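Local coordinates for protein type III effector (Vibrio parahaemolyticus, PDB 2QM2) that is of unknown molecular function but belongs to the HopJ family, and is therefore putatively a type III effector protein, at residues A[10-15]-A[34-39]; A[65-70]-A[82-87]. One frame throughout, in Å; residues are numbered along the deposited sequence.

Contact 1. Residues A[10-15]-A[34-39]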
loop_
_atom_site.group_PDB
_atom_site.type_symbol
_atom_site.label_atom_id
_atom_site.label_comp_id
_atom_site.label_asym_id
_atom_site.label_seq_id
_atom_site.Cartn_x
_atom_site.Cartn_y
_atom_site.Cartn_z
HETATM N N MSE A 10 -15.476 23.113 5.623
HETATM C CA MSE A 10 -15.961 21.742 5.571
HETATM C C MSE A 10 -14.967 20.748 4.975
HETATM O O MSE A 10 -14.793 20.660 3.762
HETATM C CB MSE A 10 -17.358 21.640 4.948
HETATM C CG MSE A 10 -17.674 22.605 3.838
HETATM SE SE MSE A 10 -19.577 23.026 3.872
HETATM C CE MSE A 10 -20.325 21.215 3.794
ATOM N N LYS A 11 -14.331 19.994 5.855
ATOM C CA LYS A 11 -13.443 18.940 5.452
ATOM C C LYS A 11 -14.137 17.595 5.664
ATOM O O LYS A 11 -14.757 17.357 6.699
ATOM C CB LYS A 11 -12.164 19.036 6.257
ATOM C CG LYS A 11 -11.026 18.108 5.884
ATOM C CD LYS A 11 -9.746 18.611 6.586
ATOM C CE LYS A 11 -8.811 17.499 6.945
ATOM N NZ LYS A 11 -9.585 16.309 7.390
HETATM N N MSE A 12 -14.045 16.750 4.639
HETATM C CA MSE A 12 -14.432 15.350 4.707
HETATM C C MSE A 12 -13.574 14.631 5.756
HETATM O O MSE A 12 -12.340 14.733 5.758
HETATM C CB MSE A 12 -14.219 14.674 3.350
HETATM C CG MSE A 12 -15.004 15.239 2.218
HETATM SE SE MSE A 12 -16.610 14.204 1.840
HETATM C CE MSE A 12 -15.915 12.943 0.605
ATOM N N GLU A 13 -14.246 13.901 6.631
ATOM C CA GLU A 13 -13.614 13.172 7.714
ATOM C C GLU A 13 -13.277 11.777 7.224
ATOM O O GLU A 13 -14.164 11.084 6.732
ATOM C CB GLU A 13 -14.615 13.098 8.868
ATOM C CG GLU A 13 -14.018 12.907 10.217
ATOM C CD GLU A 13 -13.927 11.449 10.583
ATOM O OE1 GLU A 13 -12.781 10.966 10.689
ATOM O OE2 GLU A 13 -14.981 10.780 10.752
ATOM N N LEU A 14 -12.016 11.343 7.360
ATOM C CA LEU A 14 -11.590 10.111 6.685
ATOM C C LEU A 14 -12.351 8.887 7.253
ATOM O O LEU A 14 -12.878 8.054 6.502
ATOM C CB LEU A 14 -10.059 9.944 6.759
ATOM C CG LEU A 14 -9.275 8.704 6.260
ATOM C CD1 LEU A 14 -9.597 8.298 4.837
ATOM C CD2 LEU A 14 -7.784 8.898 6.430
ATOM N N GLN A 15 -12.445 8.820 8.583
ATOM C CA GLN A 15 -12.907 7.603 9.230
ATOM C C GLN A 15 -14.379 7.367 8.925
ATOM O O GLN A 15 -14.829 6.229 8.778
ATOM C CB GLN A 15 -12.602 7.639 10.739
ATOM C CG GLN A 15 -12.750 6.286 11.472
ATOM C CD GLN A 15 -11.961 5.154 10.801
ATOM O OE1 GLN A 15 -12.531 4.105 10.489
ATOM N NE2 GLN A 15 -10.669 5.375 10.544
HETATM N N MSE A 34 -13.100 11.281 -4.378
HETATM C CA MSE A 34 -12.161 12.347 -4.758
HETATM C C MSE A 34 -12.099 13.349 -3.630
HETATM O O MSE A 34 -11.014 13.701 -3.193
HETATM C CB MSE A 34 -12.521 13.015 -6.076
HETATM C CG MSE A 34 -12.201 12.220 -7.324
HETATM SE SE MSE A 34 -10.475 11.316 -7.340
HETATM C CE MSE A 34 -11.138 9.652 -6.599
ATOM N N ALA A 35 -13.257 13.739 -3.092
ATOM C CA ALA A 35 -13.268 14.688 -1.975
ATOM C C ALA A 35 -12.516 14.265 -0.732
ATOM O O ALA A 35 -11.719 15.054 -0.199
ATOM C CB ALA A 35 -14.692 15.151 -1.611
ATOM N N VAL A 36 -12.770 13.046 -0.251
ATOM C CA VAL A 36 -12.096 12.552 0.920
ATOM C C VAL A 36 -10.605 12.604 0.736
ATOM O O VAL A 36 -9.902 12.930 1.650
ATOM C CB VAL A 36 -12.450 11.072 1.282
ATOM C CG1 VAL A 36 -11.903 10.727 2.656
ATOM C CG2 VAL A 36 -13.897 10.922 1.347
ATOM N N ILE A 37 -10.132 12.216 -0.437
ATOM C CA ILE A 37 -8.752 11.981 -0.608
ATOM C C ILE A 37 -8.073 13.346 -0.712
ATOM O O ILE A 37 -6.990 13.522 -0.204
ATOM C CB ILE A 37 -8.440 11.169 -1.942
ATOM C CG1 ILE A 37 -8.739 9.671 -1.768
ATOM C CG2 ILE A 37 -6.987 11.473 -2.425
ATOM C CD1 ILE A 37 -8.913 8.873 -3.106
ATOM N N GLU A 38 -8.690 14.272 -1.432
ATOM C CA GLU A 38 -8.112 15.605 -1.627
ATOM C C GLU A 38 -8.067 16.403 -0.293
ATOM O O GLU A 38 -7.082 17.088 -0.016
ATOM C CB GLU A 38 -8.873 16.359 -2.737
ATOM C CG GLU A 38 -7.961 17.273 -3.563
ATOM C CD GLU A 38 -7.786 18.631 -2.931
ATOM O OE1 GLU A 38 -6.671 19.212 -3.042
ATOM O OE2 GLU A 38 -8.771 19.118 -2.318
ATOM N N ASP A 39 -9.105 16.253 0.538
ATOM C CA ASP A 39 -9.157 16.847 1.902
ATOM C C ASP A 39 -8.197 16.202 2.923
ATOM O O ASP A 39 -7.920 16.784 3.962
ATOM C CB ASP A 39 -10.544 16.657 2.516
ATOM C CG ASP A 39 -11.600 17.557 1.939
ATOM O OD1 ASP A 39 -11.278 18.613 1.319
ATOM O OD2 ASP A 39 -12.785 17.207 2.149
HETATM O O HOH W 1 -14.696 18.947 1.544
#
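Lys11 and Met12 run in extended conformation past the C-terminal half of helix 30-40, their CA atoms coming within 5.9 Å of the CA of Asp39 and 5.3 Å of the CA of Val36, respectively. One direct hydrogen bond ties the backbone of 10-15 to a side chain of helix 30-40: Met12 N donates to Asp39 OD2 over 2.8 Å at an angle of 162°, nearly straight but entering from above the carboxylate plane, 43° out of it. A water extends this grip, giving one hydrogen to Asp39 OD2 and the other to Met10 O, so that a single carboxylate oxygen accepts from both the chain and the solvent. Met12, a selenomethionine, has CG turned beside its own backbone N (chi1 -61°), which brings CG to 3.8 Å from Ala35 CB; the position of its end methyl is doubtful. The aliphatic part of Lys11 slides past Asp39, CG 3.7 Å from Asp39 CB, while its NZ is hydrogen-bonded to Asn40 OD1. Leu14 crosses Val36 at about a right angle, its CD1 4.0 Å from Val36 CG1. Glu13 N-caps helix 14-23, OE1 accepting from Gln15 N. The contact thus lays the N-terminal segment and the start of helix 14-23 against helix 30-40 at the surface; Asn40 ND2 bonds to Met12 O, and Leu14 and Ile37 touch Phe69 of helix 61-72.

Contact 2. Residues A[65-70]-A[82-87]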
loop_
_atom_site.group_PDB
_atom_site.type_symbol
_atom_site.label_atom_id
_atom_site.label_comp_id
_atom_site.label_asym_id
_atom_site.label_seq_id
_atom_site.Cartn_x
_atom_site.Cartn_y
_atom_site.Cartn_z
ATOM N N LYS A 65 -5.028 7.848 -7.405
ATOM C CA LYS A 65 -5.452 8.200 -6.046
ATOM C C LYS A 65 -6.215 7.028 -5.370
ATOM O O LYS A 65 -5.867 6.680 -4.257
ATOM C CB LYS A 65 -6.284 9.431 -6.107
ATOM C CG LYS A 65 -5.504 10.694 -6.456
ATOM C CD LYS A 65 -6.491 11.746 -6.940
ATOM C CE LYS A 65 -5.774 12.838 -7.720
ATOM N NZ LYS A 65 -5.694 14.120 -7.030
ATOM N N ILE A 66 -7.200 6.392 -6.032
ATOM C CA ILE A 66 -7.931 5.289 -5.335
ATOM C C ILE A 66 -7.058 4.139 -4.890
ATOM O O ILE A 66 -7.107 3.764 -3.750
ATOM C CB ILE A 66 -9.154 4.790 -6.091
ATOM C CG1 ILE A 66 -10.224 5.899 -6.039
ATOM C CG2 ILE A 66 -9.740 3.436 -5.413
ATOM C CD1 ILE A 66 -11.132 5.953 -7.244
ATOM N N PHE A 67 -6.231 3.584 -5.793
ATOM C CA PHE A 67 -5.346 2.546 -5.366
ATOM C C PHE A 67 -4.432 2.950 -4.226
ATOM O O PHE A 67 -4.292 2.177 -3.299
ATOM C CB PHE A 67 -4.542 1.978 -6.542
ATOM C CG PHE A 67 -5.402 1.437 -7.626
ATOM C CD1 PHE A 67 -5.281 1.900 -8.923
ATOM C CD2 PHE A 67 -6.371 0.463 -7.337
ATOM C CE1 PHE A 67 -6.122 1.390 -9.947
ATOM C CE2 PHE A 67 -7.198 -0.051 -8.335
ATOM C CZ PHE A 67 -7.051 0.407 -9.658
ATOM N N ALA A 68 -3.783 4.116 -4.290
ATOM C CA ALA A 68 -2.915 4.520 -3.193
ATOM C C ALA A 68 -3.747 4.687 -1.909
ATOM O O ALA A 68 -3.314 4.319 -0.817
ATOM C CB ALA A 68 -2.171 5.849 -3.528
ATOM N N PHE A 69 -4.946 5.239 -2.042
ATOM C CA PHE A 69 -5.814 5.408 -0.894
ATOM C C PHE A 69 -6.273 4.029 -0.280
ATOM O O PHE A 69 -6.437 3.893 0.952
ATOM C CB PHE A 69 -7.010 6.264 -1.348
ATOM C CG PHE A 69 -8.087 6.436 -0.314
ATOM C CD1 PHE A 69 -8.006 7.439 0.634
ATOM C CD2 PHE A 69 -9.213 5.610 -0.318
ATOM C CE1 PHE A 69 -9.028 7.603 1.626
ATOM C CE2 PHE A 69 -10.254 5.773 0.634
ATOM C CZ PHE A 69 -10.150 6.759 1.627
ATOM N N GLY A 70 -6.437 3.025 -1.133
ATOM C CA GLY A 70 -6.793 1.669 -0.672
ATOM C C GLY A 70 -5.580 0.995 0.005
ATOM O O GLY A 70 -5.724 0.079 0.801
ATOM N N ALA A 82 -15.220 -0.442 -4.884
ATOM C CA ALA A 82 -16.338 0.429 -4.461
ATOM C C ALA A 82 -16.020 1.947 -4.554
ATOM O O ALA A 82 -16.898 2.765 -4.866
ATOM C CB ALA A 82 -16.760 0.054 -3.095
ATOM N N CYS A 83 -14.768 2.319 -4.293
ATOM C CA CYS A 83 -14.354 3.724 -4.382
ATOM C C CYS A 83 -14.490 4.398 -5.730
ATOM O O CYS A 83 -14.649 5.613 -5.780
ATOM C CB CYS A 83 -12.937 3.894 -3.861
ATOM S SG CYS A 83 -12.819 3.626 -2.063
ATOM N N PHE A 84 -14.405 3.625 -6.828
ATOM C CA PHE A 84 -14.700 4.112 -8.189
ATOM C C PHE A 84 -16.128 4.507 -8.478
ATOM O O PHE A 84 -16.419 5.053 -9.532
ATOM C CB PHE A 84 -14.226 3.094 -9.233
ATOM C CG PHE A 84 -12.757 3.039 -9.349
ATOM C CD1 PHE A 84 -12.025 2.027 -8.714
ATOM C CD2 PHE A 84 -12.085 4.037 -10.037
ATOM C CE1 PHE A 84 -10.650 1.988 -8.804
ATOM C CE2 PHE A 84 -10.704 4.004 -10.141
ATOM C CZ PHE A 84 -9.976 2.991 -9.512
ATOM N N GLY A 85 -17.006 4.240 -7.507
ATOM C CA GLY A 85 -18.434 4.532 -7.568
ATOM C C GLY A 85 -18.981 3.936 -8.844
ATOM O O GLY A 85 -18.559 2.843 -9.248
ATOM N N ARG A 86 -19.835 4.714 -9.521
ATOM C CA ARG A 86 -20.574 4.207 -10.659
ATOM C C ARG A 86 -19.665 3.733 -11.808
ATOM O O ARG A 86 -20.081 2.910 -12.603
ATOM C CB ARG A 86 -21.600 5.224 -11.133
ATOM C CG ARG A 86 -22.540 5.715 -10.048
ATOM C CD ARG A 86 -23.351 6.939 -10.487
ATOM N NE ARG A 86 -24.185 7.455 -9.387
ATOM C CZ ARG A 86 -25.089 8.441 -9.489
ATOM N NH1 ARG A 86 -25.300 9.057 -10.650
ATOM N NH2 ARG A 86 -25.786 8.821 -8.421
ATOM N N PHE A 87 -18.438 4.250 -11.890
ATOM C CA PHE A 87 -17.499 3.806 -12.913
ATOM C C PHE A 87 -17.241 2.341 -12.795
ATOM O O PHE A 87 -16.959 1.688 -13.786
ATOM C CB PHE A 87 -16.160 4.568 -12.819
ATOM C CG PHE A 87 -16.263 6.029 -13.235
ATOM C CD1 PHE A 87 -15.931 7.038 -12.354
ATOM C CD2 PHE A 87 -16.754 6.371 -14.489
ATOM C CE1 PHE A 87 -16.048 8.377 -12.717
ATOM C CE2 PHE A 87 -16.889 7.722 -14.876
ATOM C CZ PHE A 87 -16.530 8.719 -13.996
#
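Ile66, Phe84 and Cys83 carry most of this buried, wholly apolar meeting between helix 61-72 and the turn that leads into helix 86-92. Ile66 points toward the turn and divides its two branches between the neighbouring residues there. The CG1 branch ends in CD1, which sits over one face of the Phe84 ring, 3.7 Å from the centroid and 20° off the ring normal, a CH-pi contact displaced a little toward the rim. With CG1 beside the backbone N (chi1 -70°), CG2 lies anti to that N and meets Cys83 CB at 3.6 Å.

The edge of the Phe84 ring is taken by Phe67, one residue further along the helix: Phe67 CZ lies 3.9 Å from Phe84 CZ, near the plane of the Phe84 ring. The two ring planes make 59°, an oblique pairing. Cys83 sends its sulfur the other way, SG coming 4.3 Å from Phe69 CE2 in an oblique sulfur-aromatic contact.

Residues 82-85 form a type I beta turn closed by Gly85 N donating to Ala82 O at 3.0 Å. Gly85, with positive phi, turns the chain and occupies the N-cap of the next helix. Beyond the pair, Phe84 also touches Ile104 of helix 102-110, Phe67 meets Phe107 edge-to-face, and Ile66 packs on Phe30, Thr33 and Met34. These residues form part of an aromatic-rich hydrophobic core near the centre of the chain, where helix 61-72 meets the turn joining helix 77-82 to helix 86-92.

The two contacts follow one another along the chain, yet they meet in space, with their centres about 13 Å apart. Phe69 is the chief bridge: its CE1 lies 3.3 Å from Leu14 CD1, and its CD1 3.4 Å from Ile37 CG1. A second bridge brings Met34 CE to 3.8 Å from Ile66 CD1, the same methyl that lies on Phe84. Helix 61-72 thus packs on helix 30-40, joining the surface contact 1 to contact 2 near the centre of the chain. Neither contact coordinates an ion: the bound sodium ion is about 7 Å from the Leu14 side chain and about 9 Å from that of Phe69.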